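Local structure of esterase (Xanthomonas oryzae pv. oryzae, 3H2G) at residues L82-Q96 with V119-S131. The protein is a cell wall-degrading esterase of the alpha/beta hydrolase class that acts on rice cell walls and contributes to virulence of the bacterium. Numbering follows the deposited sequence.
Sequences LGWGHPTEALRAQEQ and VVVGSDYLGLGKS
His86 and Tyr125 form an offset stack, ring centroids 3.9 Å apart and planes inclined by 26°. Tyr125 CE1 lies over one face of the imidazole, off-centre toward its rim, while Leu128 CD1 and Asp124 CA meet the imidazole edge. His86 CE1 in turn lies over one face of the phenol, toward its rim, with Gly85 CA at the phenol edge. His86 CG sits between its backbone N and carbonyl carbon (chi1 75°), which carries the ring over the tyrosine, the two side chains running past each other in opposite directions. The phenol pays for its burial through its hydroxyl, which donates to His86 O (2.8 Å) on a lone pair in the carbonyl plane and also hydrogen-bonds Thr181; the ring of His136 meets that of Tyr125 almost parallel. His86 ND1 gives Ser123 O only a weak, bent bond of 3.3 Å.

Before this stack, strands 79-85 and 119-123 run parallel as neighbours in the central sheet of the alpha/beta hydrolase fold. Leu82 N to Val119 O, Val121 N to Leu82 O and Trp84 N to Val121 O tie them. Trp84 CB packs on Val120 CG1, and the side chain reaches on to Ser173 and Tyr175, beside the probable nucleophile elbow. Where the strands splay, two waters bridge Trp84 O to Ser123.

Farther along, Asp124 OD1 accepts Gln96 N (3.0 Å, 175°) on its syn side, somewhat out of the carboxylate plane, and Gln96 NE2 (3.3 Å) from above the other face. Ser64 holds OD2. Gly129, whose positive phi suits glycine, brings its CA to 3.2 Å from Gln94 O. Glu95, salt-bridged to Lys98, sets its carboxylate across the Lys130 chain, with Glu95 OE1 3.5 Å from Lys130 CE.

A carboxylate gripped by a backbone N-H at the first turn of helix 96-102 would probably be stabilised as the anion, and its bonds anchor that helix start to Asp124.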
# COMPACT_ATOMS: atom_id res chain seq x y z
N LEU A 82 1.98 -14.14 -3.78
CA LEU A 82 1.36 -12.83 -3.88
C LEU A 82 2.06 -11.78 -3.02
O LEU A 82 2.09 -11.91 -1.79
CB LEU A 82 -0.12 -12.91 -3.48
CG LEU A 82 -0.90 -11.59 -3.45
CD1 LEU A 82 -0.99 -11.01 -4.85
CD2 LEU A 82 -2.30 -11.84 -2.89
N GLY A 83 2.62 -10.76 -3.66
CA GLY A 83 3.29 -9.69 -2.93
C GLY A 83 2.21 -8.69 -2.57
O GLY A 83 1.40 -8.32 -3.43
N TRP A 84 2.21 -8.23 -1.33
CA TRP A 84 1.19 -7.30 -0.85
C TRP A 84 1.71 -5.97 -0.32
O TRP A 84 2.72 -5.91 0.38
CB TRP A 84 0.37 -7.99 0.26
CG TRP A 84 -0.61 -7.10 0.95
CD1 TRP A 84 -0.43 -6.42 2.13
CD2 TRP A 84 -1.92 -6.76 0.49
NE1 TRP A 84 -1.55 -5.69 2.43
CE2 TRP A 84 -2.48 -5.87 1.44
CE3 TRP A 84 -2.68 -7.11 -0.64
CZ2 TRP A 84 -3.77 -5.34 1.30
CZ3 TRP A 84 -3.96 -6.58 -0.78
CH2 TRP A 84 -4.49 -5.70 0.19
N GLY A 85 1.00 -4.90 -0.66
CA GLY A 85 1.36 -3.57 -0.19
C GLY A 85 0.34 -3.11 0.84
O GLY A 85 -0.85 -3.02 0.54
N HIS A 86 0.79 -2.81 2.06
CA HIS A 86 -0.13 -2.36 3.10
C HIS A 86 -0.46 -0.87 2.98
O HIS A 86 0.27 -0.12 2.33
CB HIS A 86 0.44 -2.68 4.50
CG HIS A 86 1.55 -1.77 4.94
ND1 HIS A 86 2.84 -2.23 5.17
CD2 HIS A 86 1.56 -0.46 5.26
CE1 HIS A 86 3.58 -1.23 5.62
NE2 HIS A 86 2.83 -0.15 5.68
N PRO A 87 -1.56 -0.43 3.61
CA PRO A 87 -1.98 0.98 3.58
C PRO A 87 -1.14 1.91 4.46
O PRO A 87 -0.23 1.47 5.16
CB PRO A 87 -3.44 0.91 4.02
CG PRO A 87 -3.42 -0.22 5.02
CD PRO A 87 -2.57 -1.26 4.29
N THR A 88 -1.47 3.20 4.43
CA THR A 88 -0.73 4.19 5.21
C THR A 88 -0.57 3.79 6.67
O THR A 88 -1.54 3.44 7.34
CB THR A 88 -1.43 5.57 5.16
OG1 THR A 88 -1.68 5.92 3.79
CG2 THR A 88 -0.54 6.64 5.79
N GLU A 89 0.67 3.85 7.15
CA GLU A 89 0.98 3.51 8.53
C GLU A 89 1.84 4.61 9.15
O GLU A 89 2.98 4.83 8.72
CB GLU A 89 1.74 2.18 8.59
CG GLU A 89 2.12 1.76 10.00
CD GLU A 89 0.91 1.55 10.88
OE1 GLU A 89 0.21 0.53 10.67
OE2 GLU A 89 0.63 2.39 11.75
N ALA A 90 1.29 5.29 10.15
CA ALA A 90 2.00 6.37 10.83
C ALA A 90 2.69 5.92 12.11
O ALA A 90 3.52 6.65 12.66
CB ALA A 90 1.04 7.52 11.13
N LEU A 91 2.35 4.73 12.61
CA LEU A 91 2.99 4.22 13.83
C LEU A 91 4.27 3.52 13.40
O LEU A 91 4.24 2.41 12.87
CB LEU A 91 2.07 3.24 14.57
CG LEU A 91 2.57 2.78 15.95
CD1 LEU A 91 2.48 3.94 16.93
CD2 LEU A 91 1.75 1.60 16.45
N ARG A 92 5.40 4.18 13.64
CA ARG A 92 6.71 3.66 13.25
C ARG A 92 6.99 2.20 13.59
O ARG A 92 7.49 1.46 12.74
CB ARG A 92 7.81 4.54 13.86
CG ARG A 92 9.21 3.92 13.77
CD ARG A 92 10.29 4.86 14.29
NE ARG A 92 10.66 5.86 13.30
CZ ARG A 92 10.44 7.17 13.42
NH1 ARG A 92 9.83 7.64 14.50
NH2 ARG A 92 10.82 7.99 12.45
N ALA A 93 6.67 1.79 14.81
CA ALA A 93 6.95 0.42 15.26
C ALA A 93 6.04 -0.69 14.74
O ALA A 93 6.35 -1.87 14.88
CB ALA A 93 6.97 0.39 16.78
N GLN A 94 4.92 -0.32 14.13
CA GLN A 94 3.95 -1.29 13.63
C GLN A 94 4.49 -2.36 12.69
O GLN A 94 5.14 -2.05 11.69
CB GLN A 94 2.79 -0.56 12.94
CG GLN A 94 1.61 -1.45 12.63
CD GLN A 94 1.04 -2.09 13.88
OE1 GLN A 94 0.77 -1.41 14.86
NE2 GLN A 94 0.84 -3.40 13.84
N GLU A 95 4.21 -3.62 13.02
CA GLU A 95 4.61 -4.77 12.21
C GLU A 95 3.34 -5.52 11.81
O GLU A 95 2.56 -5.93 12.67
CB GLU A 95 5.51 -5.70 13.02
CG GLU A 95 6.85 -5.12 13.44
CD GLU A 95 7.54 -5.97 14.48
OE1 GLU A 95 7.57 -7.21 14.31
OE2 GLU A 95 8.06 -5.41 15.47
N GLN A 96 3.13 -5.71 10.51
CA GLN A 96 1.94 -6.42 10.04
C GLN A 96 1.77 -7.81 10.65
O GLN A 96 0.67 -8.22 11.01
CB GLN A 96 1.95 -6.57 8.53
CG GLN A 96 1.91 -5.27 7.75
CD GLN A 96 2.03 -5.52 6.26
OE1 GLN A 96 1.05 -5.87 5.59
NE2 GLN A 96 3.24 -5.38 5.74
N VAL A 119 0.24 -17.75 -1.18
CA VAL A 119 1.32 -17.45 -0.25
C VAL A 119 1.36 -15.93 -0.30
O VAL A 119 1.43 -15.34 -1.38
CB VAL A 119 2.68 -18.03 -0.72
CG1 VAL A 119 3.80 -17.53 0.18
CG2 VAL A 119 2.63 -19.54 -0.69
N VAL A 120 1.28 -15.28 0.86
CA VAL A 120 1.26 -13.83 0.90
C VAL A 120 2.49 -13.25 1.58
O VAL A 120 2.82 -13.64 2.70
CB VAL A 120 -0.00 -13.31 1.62
CG1 VAL A 120 -0.05 -11.78 1.56
CG2 VAL A 120 -1.25 -13.89 0.99
N VAL A 121 3.16 -12.33 0.90
CA VAL A 121 4.35 -11.68 1.44
C VAL A 121 4.17 -10.17 1.39
O VAL A 121 3.84 -9.62 0.34
CB VAL A 121 5.61 -12.03 0.63
CG1 VAL A 121 6.83 -11.38 1.29
CG2 VAL A 121 5.78 -13.54 0.56
N GLY A 122 4.41 -9.51 2.51
CA GLY A 122 4.29 -8.06 2.54
C GLY A 122 5.42 -7.43 3.33
O GLY A 122 5.83 -7.94 4.36
N SER A 123 5.96 -6.33 2.81
CA SER A 123 7.03 -5.62 3.49
C SER A 123 6.38 -4.58 4.38
O SER A 123 5.33 -4.04 4.03
CB SER A 123 7.94 -4.91 2.49
OG SER A 123 8.83 -4.03 3.15
N ASP A 124 6.99 -4.29 5.53
CA ASP A 124 6.44 -3.25 6.39
C ASP A 124 6.87 -1.89 5.84
O ASP A 124 6.38 -0.85 6.29
CB ASP A 124 6.92 -3.43 7.84
CG ASP A 124 6.22 -4.57 8.54
OD1 ASP A 124 4.98 -4.66 8.43
OD2 ASP A 124 6.90 -5.37 9.22
N TYR A 125 7.77 -1.92 4.86
CA TYR A 125 8.30 -0.73 4.19
C TYR A 125 9.49 -0.13 4.95
O TYR A 125 9.68 -0.40 6.13
CB TYR A 125 7.24 0.38 4.07
CG TYR A 125 6.02 0.06 3.23
CD1 TYR A 125 4.87 0.85 3.35
CD2 TYR A 125 6.01 -1.00 2.33
CE1 TYR A 125 3.74 0.59 2.58
CE2 TYR A 125 4.87 -1.26 1.55
CZ TYR A 125 3.75 -0.46 1.68
OH TYR A 125 2.62 -0.69 0.92
N LEU A 126 10.28 0.68 4.25
CA LEU A 126 11.42 1.34 4.88
C LEU A 126 10.93 2.28 5.98
O LEU A 126 9.93 2.98 5.79
CB LEU A 126 12.20 2.17 3.85
CG LEU A 126 13.10 1.48 2.82
CD1 LEU A 126 13.76 2.55 1.96
CD2 LEU A 126 14.17 0.66 3.52
N GLY A 127 11.62 2.28 7.11
CA GLY A 127 11.24 3.18 8.19
C GLY A 127 10.12 2.73 9.11
O GLY A 127 9.77 3.44 10.05
N LEU A 128 9.55 1.56 8.84
CA LEU A 128 8.46 1.04 9.66
C LEU A 128 8.80 -0.37 10.15
O LEU A 128 9.73 -0.99 9.64
CB LEU A 128 7.16 1.01 8.85
CG LEU A 128 6.70 2.36 8.30
CD1 LEU A 128 5.52 2.16 7.36
CD2 LEU A 128 6.34 3.30 9.46
N GLY A 129 8.05 -0.86 11.12
CA GLY A 129 8.32 -2.18 11.65
C GLY A 129 9.72 -2.24 12.24
O GLY A 129 10.11 -1.35 13.00
N LYS A 130 10.49 -3.26 11.88
CA LYS A 130 11.85 -3.40 12.39
C LYS A 130 12.93 -2.74 11.53
O LYS A 130 14.12 -2.91 11.77
CB LYS A 130 12.19 -4.88 12.56
CG LYS A 130 11.35 -5.62 13.59
CD LYS A 130 11.79 -7.08 13.67
CE LYS A 130 10.99 -7.85 14.70
NZ LYS A 130 11.45 -9.28 14.78
N SER A 131 12.51 -1.98 10.52
CA SER A 131 13.46 -1.31 9.63
C SER A 131 14.36 -0.32 10.36
O SER A 131 13.94 0.34 11.31
CB SER A 131 12.71 -0.59 8.51
OG SER A 131 13.60 0.16 7.71
O HOH W 1 3.00 -4.60 2.76
O HOH W 2 5.28 -4.88 0.33
O HOH W 3 11.42 5.51 10.54
O HOH W 4 3.83 -2.17 9.13